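Local coordinates for protein uricase (Arthrobacter globiformis, PDB 2YZC) that catalyses the oxidation of uric acid to 5-hydroxyisourate by molecular oxygen, releasing hydrogen peroxide, and is captured here with allantoate in its active site, at residues 159-164 / 217-222; 178-183 / 247-252; 204-209 / 235-240; 253-258 / 266-271. All blocks are in the same frame, centred on the assembly; numbering follows the deposited sequence.

Contact 1. Residues 159-164 / 217-222; sequences TGSEFH and THSLAL. With 1AL (allantoate ion), chain I.
G160, S161 and E162 run beside H218, S219 and L220 and are joined by a single beta bridge between S161 and S219. Two backbone bonds flank it: S219 N gives to G160 O at 3.1 Å, and E162 N to S219 O at 2.8 Å.

The carboxylate of E162 takes two histidine N-H groups, one on each oxygen. H218 NE2 donates to OE2 over 2.5 Å, almost straight at 175°; the oxygen lies in the plane of the imidazole, which approaches from the anti side of the carboxylate. H164 NE2 donates to OE1 at 2.8 Å from above the carboxylate plane. With CG beside the backbone N (chi1 -53°) and the chain extended beyond it, the acid group is placed between the two rings, and an alanine here would probably leave both imidazole N-H groups without their acceptor and the rings able to turn.

Water satisfies much of the rest. One molecule bonds S161 OG and S219 OG and donates to E162 O; another accepts from H164 N and donates to L220 O. The two serines have further partners, S161 OG in R180 and S219 OG in T225, while L220 O also accepts from N61 of the second subunit.

At the ligand, L222 N, in the first turn of helix 222-236, meets allantoate O2 at 2.8 Å and 176°. The F163 ring lies with one face against the ligand, N4 being 3.8 Å above its plane. Two loops linked by backbone, carboxylate and water bonds thus bring an aromatic face and a backbone N-H to one ligand, F163 being a urate-binding residue.

Contact 2. Residues 178-183 / 247-252; sequences TDRILA and LPNKHH. With 1AL (allantoate ion), chain I.
A183 and K250 supply the direct backbone bond between 178-183 and 247-252: K250 N donates to A183 O at 3.0 Å. Beyond it the segments diverge, and water fills in. One molecule accepts from A183 N and lies within donating distance of both N249 OD1 and K250 O; another accepts from I181 N and gives to H252 O.

The apolar part gathers at H252. I181 CD1 comes to 3.9 Å from H252 CB, and A183 CB approaches the ring obliquely, 3.7 Å from CE1. The imidazole is held within its own segment, ND1 donating to K250 O at 3.0 Å, with that oxygen in the ring plane.

Polar side chains converge on allantoate. N249, with CG anti to the backbone N (chi1 -162°), sends ND2 to ligand O6 at 2.8 Å and 161°. R180 comes from the opposite direction, its guanidinium turned 78° from the amide plane; NH2 makes a weak bond to O2 at 3.4 Å, while NE is held by S161 OG. H251 NE2 adds another weak bond, to O7 at 3.4 Å.

R180 and N249 are urate-binding residues and H251 belongs to the charge relay system, whose other members, K22 and T67, come from the second subunit; that T67 also bonds the ligand, as expected of the uricase active site, built between subunits, here where the start of strand 182-192 runs beside strand 240-254.

Contact 3. Residues 204-209 / 235-240; sequences ASVRGL and ETHPEI
L209 and T236 meet in a contact of mixed polar and apolar side chains between a helix and a helix end, in which the middle of helix 199-216 receives the C-terminal end of helix 222-236 and the turn that follows. It is a modest contact, burying 201 Å² over both sides, and it lies away from the annotated sites.

L209 and T236 reach toward each other tip to tip, CD1 of the leucine 3.7 Å from CB of the threonine. T236 OG1 is turned beside its own backbone N (chi1 -57°) and bonds back to A232 O, so its polar end is satisfied within its helix. One turn earlier on helix 199-216, S205 faces the H237 ring from its edge; the imidazole is probably turned over in the model, which makes the close approach of its atoms to the serine hydroxyl doubtful. Alongside, V206 CG2 touches I240 CD1 at 3.9 Å, the two side chains crossing at a slant.

S205, V206 and L209 thus present one flank of the helix. On the other side the chain leaves helical geometry at H237 and folds through a type I beta turn closed by I240 N to H237 O at 3.0 Å. That turn brings I240 against V206, where both also pack on W190 of strand 182-192 and V233 of helix 222-236.

The contact belongs to the two-helix layer that packs on an antiparallel sheet, here at the turn from helix 222-236 into strand 240-254, a layout familiar from the tunnelling-fold domains of the uricase family.

Contact 4. Residues 253-258 / 266-271; sequences FLVDLQ and NEVFYA
L254 rides over the ring of F269: its CD1 stands 4.0 Å from the ring centroid, 27° off the normal, a CH-pi contact over the face. With CG anti to the backbone N (chi1 -175°), the leucine reaches toward N266, and the same methyl presses into the bend there, 3.4 Å from N266 CA. The groove between the phenyl face and the N266 backbone is therefore filled by one branch. A serine in place of F269 would probably remove the surface on which the leucine rests and open a gap beside I181 and H252, which also pack on this ring.

Across the sheet, F253 and Y270 point the same way and lie side by side, CD2 of the phenylalanine 3.8 Å from CD1 of the tyrosine. V255 CG2 fits between Y270 CB, at 4.0 Å, and V268 CG1, at 4.2 Å. The tyrosine hydroxyl is hydrogen-bonded to R274 O of the fourth subunit.

Backbone bonds fix this register. F253 and Y270 form the hydrogen-bonded pair, each N-H giving to the other's carbonyl at 2.9 Å, while L254 and F269 form the non-hydrogen-bonded one; V255 N to V268 O follows at 3.0 Å. Both strands are thus joined as an antiparallel beta hairpin at the end of strand 240-254, and V268 and F269 carry the sheet on into an antiparallel strand of the third subunit.

In the fold
Contacts 1, 2 and 4 cluster on the same side of the chain's centre, with contact 2 in the middle: its centre lies about 9 Å from that of contact 1 and about 13 Å from that of contact 4, and it touches both. Contacts 1 and 2 alternate along the chain and share the allantoate, S161 and R180 joining their backbones. Contacts 2 and 4 follow in series on strand 240-254, whose sheet neighbours include 182-192 and 268-271. Contact 3, nested within the loop closed by contact 2, lies about 25 Å from its centre, in the helical layer. The ligand site therefore sits between the loops of contact 1 and the strands of contact 2, and the sheet continues from it toward the third subunit.

Contact 1. Residues 159-164 / 217-222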
# COMPACT_ATOMS: atom_id res chain seq x y z
N THR A 159 19.76 0.04 22.39
CA THR A 159 20.28 -0.77 23.48
C THR A 159 19.29 -0.62 24.63
O THR A 159 18.28 0.08 24.49
CB THR A 159 21.70 -0.32 23.93
OG1 THR A 159 22.27 -1.32 24.79
CG2 THR A 159 21.66 1.01 24.68
N GLY A 160 19.55 -1.26 25.76
CA GLY A 160 18.61 -1.15 26.87
C GLY A 160 17.46 -2.13 26.68
O GLY A 160 16.33 -1.88 27.12
N SER A 161 17.74 -3.23 26.01
CA SER A 161 16.75 -4.27 25.77
C SER A 161 17.43 -5.63 25.81
O SER A 161 18.49 -5.82 25.20
CB SER A 161 16.07 -4.06 24.40
OG SER A 161 15.22 -5.16 24.08
N GLU A 162 16.82 -6.55 26.55
CA GLU A 162 17.34 -7.91 26.70
C GLU A 162 16.20 -8.90 26.51
O GLU A 162 15.03 -8.53 26.53
CB GLU A 162 17.89 -8.12 28.11
CG GLU A 162 18.91 -7.13 28.60
CD GLU A 162 19.37 -7.42 30.02
OE1 GLU A 162 19.58 -8.61 30.35
OE2 GLU A 162 19.52 -6.47 30.81
N PHE A 163 16.56 -10.17 26.33
CA PHE A 163 15.56 -11.22 26.23
C PHE A 163 16.21 -12.56 26.51
O PHE A 163 16.92 -13.12 25.67
CB PHE A 163 14.87 -11.26 24.86
CG PHE A 163 13.67 -12.18 24.84
CD1 PHE A 163 12.66 -12.04 25.79
CD2 PHE A 163 13.56 -13.19 23.90
CE1 PHE A 163 11.56 -12.90 25.81
CE2 PHE A 163 12.47 -14.06 23.90
CZ PHE A 163 11.46 -13.92 24.87
N HIS A 164 15.96 -13.05 27.72
CA HIS A 164 16.53 -14.31 28.16
C HIS A 164 15.62 -14.96 29.20
O HIS A 164 14.63 -14.36 29.62
CB HIS A 164 17.92 -14.06 28.75
CG HIS A 164 17.96 -12.93 29.74
ND1 HIS A 164 17.36 -13.00 30.97
CD2 HIS A 164 18.51 -11.70 29.66
CE1 HIS A 164 17.53 -11.86 31.61
NE2 HIS A 164 18.22 -11.05 30.84
N THR A 217 12.32 2.54 30.18
CA THR A 217 12.19 1.22 30.80
C THR A 217 13.28 0.30 30.26
O THR A 217 13.40 0.13 29.05
CB THR A 217 10.84 0.56 30.46
OG1 THR A 217 9.76 1.38 30.93
CG2 THR A 217 10.74 -0.82 31.11
N HIS A 218 14.09 -0.26 31.15
CA HIS A 218 15.11 -1.20 30.71
C HIS A 218 14.30 -2.46 30.44
O HIS A 218 13.87 -3.14 31.37
CB HIS A 218 16.14 -1.48 31.80
CG HIS A 218 17.21 -2.43 31.36
ND1 HIS A 218 18.18 -2.09 30.44
CD2 HIS A 218 17.42 -3.74 31.65
CE1 HIS A 218 18.94 -3.14 30.19
NE2 HIS A 218 18.49 -4.16 30.91
N SER A 219 14.10 -2.76 29.16
CA SER A 219 13.27 -3.88 28.74
C SER A 219 13.85 -5.29 28.85
O SER A 219 14.90 -5.59 28.27
CB SER A 219 12.80 -3.64 27.31
OG SER A 219 11.87 -4.62 26.90
N LEU A 220 13.15 -6.14 29.58
CA LEU A 220 13.54 -7.54 29.74
C LEU A 220 12.60 -8.36 28.87
O LEU A 220 12.76 -9.56 28.70
CB LEU A 220 13.40 -7.98 31.20
CG LEU A 220 14.29 -7.27 32.22
CD1 LEU A 220 14.06 -7.85 33.62
CD2 LEU A 220 15.76 -7.43 31.82
N ALA A 221 11.60 -7.67 28.31
CA ALA A 221 10.61 -8.29 27.43
C ALA A 221 9.72 -7.18 26.86
O ALA A 221 9.48 -6.17 27.52
CB ALA A 221 9.76 -9.28 28.21
N LEU A 222 9.23 -7.38 25.64
CA LEU A 222 8.35 -6.38 25.03
C LEU A 222 7.09 -6.28 25.89
O LEU A 222 6.50 -5.20 26.02
CB LEU A 222 7.97 -6.78 23.61
CG LEU A 222 7.90 -5.66 22.56
CD1 LEU A 222 7.07 -6.14 21.39
CD2 LEU A 222 7.31 -4.40 23.16
C1 1AL I . 9.71 -10.73 23.47
O2 1AL I . 9.76 -9.77 24.25
N3 1AL I . 8.76 -11.70 23.56
N4 1AL I . 10.69 -10.71 22.48
C5 1AL I . 9.22 -10.89 20.25
O6 1AL I . 8.43 -10.04 20.71
O7 1AL I . 9.25 -11.30 19.08
C8 1AL I . 10.43 -11.28 21.16
C9 1AL I . 10.78 -13.65 20.62
O10 1AL I . 11.18 -14.35 19.67
N11 1AL I . 9.78 -14.06 21.48
N12 1AL I . 11.29 -12.43 20.89
O HOH W 1 13.25 -6.55 25.52
O HOH W 2 15.02 -10.96 29.45

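Contact 2. Residues 178-183 / 247-252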
# COMPACT_ATOMS: atom_id res chain seq x y z
N THR A 178 21.56 -10.15 26.14
CA THR A 178 21.45 -9.07 27.11
C THR A 178 21.59 -7.71 26.42
O THR A 178 21.67 -6.68 27.09
CB THR A 178 22.51 -9.17 28.22
OG1 THR A 178 23.82 -9.10 27.64
CG2 THR A 178 22.35 -10.48 28.99
N ASP A 179 21.63 -7.72 25.09
CA ASP A 179 21.76 -6.48 24.33
C ASP A 179 21.20 -6.68 22.92
O ASP A 179 21.80 -7.36 22.09
CB ASP A 179 23.23 -6.04 24.23
CG ASP A 179 23.38 -4.58 23.82
OD1 ASP A 179 22.43 -4.00 23.23
OD2 ASP A 179 24.47 -4.00 24.06
N ARG A 180 20.03 -6.09 22.66
CA ARG A 180 19.41 -6.20 21.35
C ARG A 180 18.66 -4.90 21.07
O ARG A 180 18.46 -4.09 21.97
CB ARG A 180 18.42 -7.37 21.31
CG ARG A 180 17.16 -7.16 22.18
CD ARG A 180 16.13 -8.28 22.01
NE ARG A 180 14.92 -8.00 22.78
CZ ARG A 180 13.80 -8.72 22.72
NH1 ARG A 180 13.72 -9.77 21.92
NH2 ARG A 180 12.74 -8.36 23.44
N ILE A 181 18.28 -4.71 19.81
CA ILE A 181 17.50 -3.54 19.43
C ILE A 181 16.04 -3.90 19.73
O ILE A 181 15.66 -5.06 19.65
CB ILE A 181 17.64 -3.23 17.91
CG1 ILE A 181 18.97 -2.53 17.64
CG2 ILE A 181 16.48 -2.36 17.44
CD1 ILE A 181 19.19 -2.19 16.17
N LEU A 182 15.26 -2.90 20.10
CA LEU A 182 13.83 -3.11 20.35
C LEU A 182 13.15 -2.03 19.53
O LEU A 182 13.24 -0.85 19.87
CB LEU A 182 13.49 -2.95 21.84
CG LEU A 182 12.00 -3.08 22.18
CD1 LEU A 182 11.51 -4.47 21.79
CD2 LEU A 182 11.78 -2.84 23.67
N ALA A 183 12.52 -2.43 18.44
CA ALA A 183 11.83 -1.49 17.55
C ALA A 183 10.38 -1.92 17.40
O ALA A 183 10.09 -3.11 17.27
CB ALA A 183 12.51 -1.47 16.19
N LEU A 247 1.67 -4.07 19.80
CA LEU A 247 3.04 -3.73 19.46
C LEU A 247 3.80 -4.82 18.73
O LEU A 247 4.03 -5.90 19.26
CB LEU A 247 3.82 -3.38 20.73
CG LEU A 247 3.22 -2.31 21.65
CD1 LEU A 247 4.13 -2.12 22.85
CD2 LEU A 247 3.05 -1.01 20.89
N PRO A 248 4.20 -4.55 17.48
CA PRO A 248 4.95 -5.57 16.76
C PRO A 248 6.41 -5.49 17.20
O PRO A 248 6.88 -4.42 17.59
CB PRO A 248 4.79 -5.16 15.29
CG PRO A 248 4.71 -3.67 15.38
CD PRO A 248 3.79 -3.46 16.57
N ASN A 249 7.10 -6.62 17.20
CA ASN A 249 8.51 -6.60 17.54
C ASN A 249 9.16 -6.69 16.17
O ASN A 249 9.32 -7.78 15.61
CB ASN A 249 8.92 -7.79 18.39
CG ASN A 249 10.25 -7.55 19.10
OD1 ASN A 249 11.09 -6.80 18.61
ND2 ASN A 249 10.44 -8.18 20.26
N LYS A 250 9.50 -5.53 15.60
CA LYS A 250 10.10 -5.46 14.28
C LYS A 250 11.57 -5.79 14.39
O LYS A 250 12.39 -4.97 14.79
CB LYS A 250 9.88 -4.06 13.69
CG LYS A 250 8.41 -3.65 13.77
CD LYS A 250 8.05 -2.56 12.79
CE LYS A 250 8.71 -1.25 13.13
NZ LYS A 250 8.30 -0.22 12.15
N HIS A 251 11.89 -7.02 14.02
CA HIS A 251 13.24 -7.55 14.14
C HIS A 251 14.34 -6.90 13.33
O HIS A 251 14.24 -6.72 12.12
CB HIS A 251 13.22 -9.05 13.84
CG HIS A 251 12.23 -9.82 14.66
ND1 HIS A 251 11.31 -10.68 14.11
CD2 HIS A 251 12.02 -9.84 16.00
CE1 HIS A 251 10.58 -11.21 15.08
NE2 HIS A 251 10.98 -10.72 16.23
N HIS A 252 15.40 -6.53 14.04
CA HIS A 252 16.59 -5.95 13.46
C HIS A 252 17.64 -6.98 13.83
O HIS A 252 18.14 -7.00 14.96
CB HIS A 252 16.92 -4.60 14.09
CG HIS A 252 16.08 -3.48 13.55
ND1 HIS A 252 14.71 -3.46 13.65
CD2 HIS A 252 16.42 -2.35 12.87
CE1 HIS A 252 14.23 -2.39 13.05
NE2 HIS A 252 15.25 -1.69 12.57
C1 1AL I . 9.71 -10.73 23.47
O2 1AL I . 9.76 -9.77 24.25
N3 1AL I . 8.76 -11.70 23.56
N4 1AL I . 10.69 -10.71 22.48
C5 1AL I . 9.22 -10.89 20.25
O6 1AL I . 8.43 -10.04 20.71
O7 1AL I . 9.25 -11.30 19.08
C8 1AL I . 10.43 -11.28 21.16
C9 1AL I . 10.78 -13.65 20.62
O10 1AL I . 11.18 -14.35 19.67
N11 1AL I . 9.78 -14.06 21.48
N12 1AL I . 11.29 -12.43 20.89
O HOH W 3 13.59 -7.04 20.07
O HOH W 4 18.35 -6.84 17.77
O HOH W 5 15.33 -6.47 16.96
O HOH W 6 12.71 -5.08 17.51

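Contact 3. Residues 204-209 / 235-240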
# COMPACT_ATOMS: atom_id res chain seq x y z
N ALA A 204 -1.85 14.65 24.07
CA ALA A 204 -0.45 15.04 24.14
C ALA A 204 0.24 14.39 25.34
O ALA A 204 1.37 13.91 25.24
CB ALA A 204 -0.32 16.56 24.23
N SER A 205 -0.45 14.37 26.47
CA SER A 205 0.12 13.77 27.67
C SER A 205 0.31 12.27 27.50
O SER A 205 1.36 11.72 27.85
CB SER A 205 -0.79 14.02 28.88
OG SER A 205 -0.35 13.26 29.99
N VAL A 206 -0.70 11.60 26.96
CA VAL A 206 -0.63 10.16 26.76
C VAL A 206 0.52 9.82 25.81
O VAL A 206 1.32 8.93 26.09
CB VAL A 206 -1.98 9.62 26.22
CG1 VAL A 206 -1.85 8.17 25.78
CG2 VAL A 206 -3.04 9.71 27.32
N ARG A 207 0.61 10.54 24.70
CA ARG A 207 1.69 10.30 23.74
C ARG A 207 3.04 10.40 24.46
O ARG A 207 3.91 9.53 24.31
CB ARG A 207 1.63 11.34 22.61
CG ARG A 207 2.83 11.33 21.67
CD ARG A 207 2.69 12.41 20.61
NE ARG A 207 3.85 12.47 19.72
CZ ARG A 207 5.05 12.90 20.08
NH1 ARG A 207 5.28 13.32 21.32
NH2 ARG A 207 6.04 12.90 19.20
N GLY A 208 3.22 11.45 25.25
CA GLY A 208 4.46 11.64 25.98
C GLY A 208 4.75 10.54 26.99
O GLY A 208 5.89 10.12 27.16
N LEU A 209 3.71 10.07 27.68
CA LEU A 209 3.88 9.02 28.68
C LEU A 209 4.28 7.69 28.04
O LEU A 209 5.09 6.94 28.58
CB LEU A 209 2.59 8.84 29.48
CG LEU A 209 2.16 10.04 30.32
CD1 LEU A 209 0.76 9.82 30.88
CD2 LEU A 209 3.16 10.25 31.45
N GLU A 235 -2.24 5.50 35.58
CA GLU A 235 -1.88 6.15 36.84
C GLU A 235 -1.93 7.67 36.75
O GLU A 235 -2.16 8.35 37.74
CB GLU A 235 -0.48 5.71 37.28
CG GLU A 235 -0.43 4.28 37.80
CD GLU A 235 0.97 3.88 38.24
OE1 GLU A 235 1.12 2.80 38.84
OE2 GLU A 235 1.92 4.65 37.97
N THR A 236 -1.71 8.20 35.55
CA THR A 236 -1.70 9.64 35.35
C THR A 236 -3.06 10.25 35.00
O THR A 236 -3.33 11.40 35.36
CB THR A 236 -0.70 10.02 34.23
OG1 THR A 236 0.60 9.52 34.56
CG2 THR A 236 -0.63 11.54 34.06
N HIS A 237 -3.91 9.50 34.32
CA HIS A 237 -5.20 10.04 33.92
C HIS A 237 -6.44 9.35 34.46
O HIS A 237 -6.84 8.30 33.97
CB HIS A 237 -5.27 10.10 32.39
CG HIS A 237 -4.32 11.08 31.79
ND1 HIS A 237 -3.05 10.72 31.38
CD2 HIS A 237 -4.43 12.40 31.56
CE1 HIS A 237 -2.42 11.79 30.93
NE2 HIS A 237 -3.24 12.83 31.03
N PRO A 238 -7.10 9.96 35.46
CA PRO A 238 -8.31 9.42 36.09
C PRO A 238 -9.45 9.20 35.09
O PRO A 238 -10.30 8.34 35.30
CB PRO A 238 -8.66 10.48 37.13
CG PRO A 238 -7.32 11.05 37.49
CD PRO A 238 -6.67 11.20 36.14
N GLU A 239 -9.46 9.99 34.02
CA GLU A 239 -10.52 9.86 33.02
C GLU A 239 -10.37 8.66 32.10
O GLU A 239 -11.24 8.40 31.28
CB GLU A 239 -10.62 11.14 32.18
CG GLU A 239 -9.30 11.73 31.74
CD GLU A 239 -8.63 12.52 32.85
OE1 GLU A 239 -9.24 13.49 33.34
OE2 GLU A 239 -7.49 12.16 33.23
N ILE A 240 -9.26 7.93 32.23
CA ILE A 240 -9.04 6.76 31.39
C ILE A 240 -9.28 5.47 32.17
O ILE A 240 -8.70 5.26 33.24
CB ILE A 240 -7.61 6.75 30.80
CG1 ILE A 240 -7.41 7.97 29.89
CG2 ILE A 240 -7.38 5.45 30.03
CD1 ILE A 240 -6.01 8.08 29.27

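Contact 4. Residues 253-258 / 266-271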
# COMPACT_ATOMS: atom_id res chain seq x y z
N PHE A 253 17.93 -7.88 12.89
CA PHE A 253 18.89 -8.95 13.13
C PHE A 253 20.32 -8.47 13.03
O PHE A 253 20.70 -7.83 12.05
CB PHE A 253 18.65 -10.08 12.14
CG PHE A 253 17.31 -10.73 12.27
CD1 PHE A 253 17.02 -11.57 13.35
CD2 PHE A 253 16.31 -10.49 11.32
CE1 PHE A 253 15.77 -12.16 13.48
CE2 PHE A 253 15.05 -11.08 11.45
CZ PHE A 253 14.78 -11.92 12.52
N LEU A 254 21.12 -8.78 14.05
CA LEU A 254 22.53 -8.40 14.06
C LEU A 254 23.16 -9.30 13.01
O LEU A 254 23.18 -10.52 13.15
CB LEU A 254 23.13 -8.69 15.44
CG LEU A 254 24.58 -8.28 15.71
CD1 LEU A 254 24.70 -6.76 15.67
CD2 LEU A 254 25.00 -8.81 17.08
N VAL A 255 23.68 -8.69 11.95
CA VAL A 255 24.28 -9.45 10.86
C VAL A 255 25.57 -10.17 11.27
O VAL A 255 26.41 -9.61 11.96
CB VAL A 255 24.56 -8.54 9.64
CG1 VAL A 255 25.16 -9.35 8.49
CG2 VAL A 255 23.25 -7.87 9.19
N ASP A 256 25.69 -11.42 10.84
CA ASP A 256 26.88 -12.21 11.14
C ASP A 256 27.92 -11.92 10.07
O ASP A 256 27.78 -12.35 8.92
CB ASP A 256 26.55 -13.70 11.17
CG ASP A 256 27.79 -14.56 11.35
OD1 ASP A 256 28.76 -14.08 11.99
OD2 ASP A 256 27.80 -15.71 10.87
N LEU A 257 28.95 -11.18 10.45
CA LEU A 257 30.03 -10.81 9.54
C LEU A 257 31.28 -11.66 9.75
O LEU A 257 32.27 -11.47 9.05
CB LEU A 257 30.38 -9.33 9.73
CG LEU A 257 29.20 -8.36 9.60
CD1 LEU A 257 29.66 -6.93 9.92
CD2 LEU A 257 28.63 -8.45 8.20
N GLN A 258 31.24 -12.59 10.69
CA GLN A 258 32.40 -13.43 10.96
C GLN A 258 32.88 -14.18 9.71
O GLN A 258 34.09 -14.36 9.53
CB GLN A 258 32.10 -14.40 12.10
CG GLN A 258 31.85 -13.68 13.40
CD GLN A 258 31.69 -14.61 14.59
OE1 GLN A 258 31.58 -14.16 15.72
NE2 GLN A 258 31.67 -15.91 14.32
N ASN A 266 27.23 -5.02 17.80
CA ASN A 266 25.90 -4.42 17.86
C ASN A 266 25.79 -3.16 17.00
O ASN A 266 25.16 -2.18 17.40
CB ASN A 266 25.56 -4.09 19.32
CG ASN A 266 25.75 -5.28 20.25
OD1 ASN A 266 25.06 -6.29 20.13
ND2 ASN A 266 26.70 -5.17 21.17
N GLU A 267 26.39 -3.19 15.81
CA GLU A 267 26.37 -2.04 14.91
C GLU A 267 25.64 -2.19 13.58
O GLU A 267 24.98 -1.25 13.14
CB GLU A 267 27.80 -1.58 14.64
CG GLU A 267 28.41 -0.76 15.76
CD GLU A 267 29.87 -0.42 15.51
OE1 GLU A 267 30.24 -0.19 14.34
OE2 GLU A 267 30.64 -0.37 16.50
N VAL A 268 25.77 -3.35 12.93
CA VAL A 268 25.15 -3.58 11.62
C VAL A 268 23.96 -4.51 11.68
O VAL A 268 24.10 -5.68 12.04
CB VAL A 268 26.18 -4.17 10.63
CG1 VAL A 268 25.54 -4.39 9.28
CG2 VAL A 268 27.39 -3.26 10.52
N PHE A 269 22.78 -4.01 11.30
CA PHE A 269 21.57 -4.82 11.35
C PHE A 269 20.77 -4.92 10.05
O PHE A 269 20.80 -4.03 9.20
CB PHE A 269 20.61 -4.28 12.43
CG PHE A 269 21.24 -4.14 13.79
CD1 PHE A 269 22.10 -3.08 14.07
CD2 PHE A 269 20.97 -5.07 14.79
CE1 PHE A 269 22.67 -2.94 15.34
CE2 PHE A 269 21.53 -4.94 16.06
CZ PHE A 269 22.39 -3.87 16.34
N TYR A 270 20.03 -6.01 9.94
CA TYR A 270 19.14 -6.26 8.81
C TYR A 270 17.74 -6.05 9.38
O TYR A 270 17.34 -6.76 10.30
CB TYR A 270 19.32 -7.70 8.31
CG TYR A 270 18.13 -8.28 7.56
CD1 TYR A 270 17.62 -9.54 7.89
CD2 TYR A 270 17.51 -7.57 6.53
CE1 TYR A 270 16.54 -10.09 7.21
CE2 TYR A 270 16.42 -8.11 5.84
CZ TYR A 270 15.94 -9.37 6.18
OH TYR A 270 14.88 -9.91 5.50
N ALA A 271 17.01 -5.06 8.88
CA ALA A 271 15.66 -4.81 9.37
C ALA A 271 14.67 -5.63 8.56
O ALA A 271 14.29 -5.25 7.45
CB ALA A 271 15.32 -3.32 9.26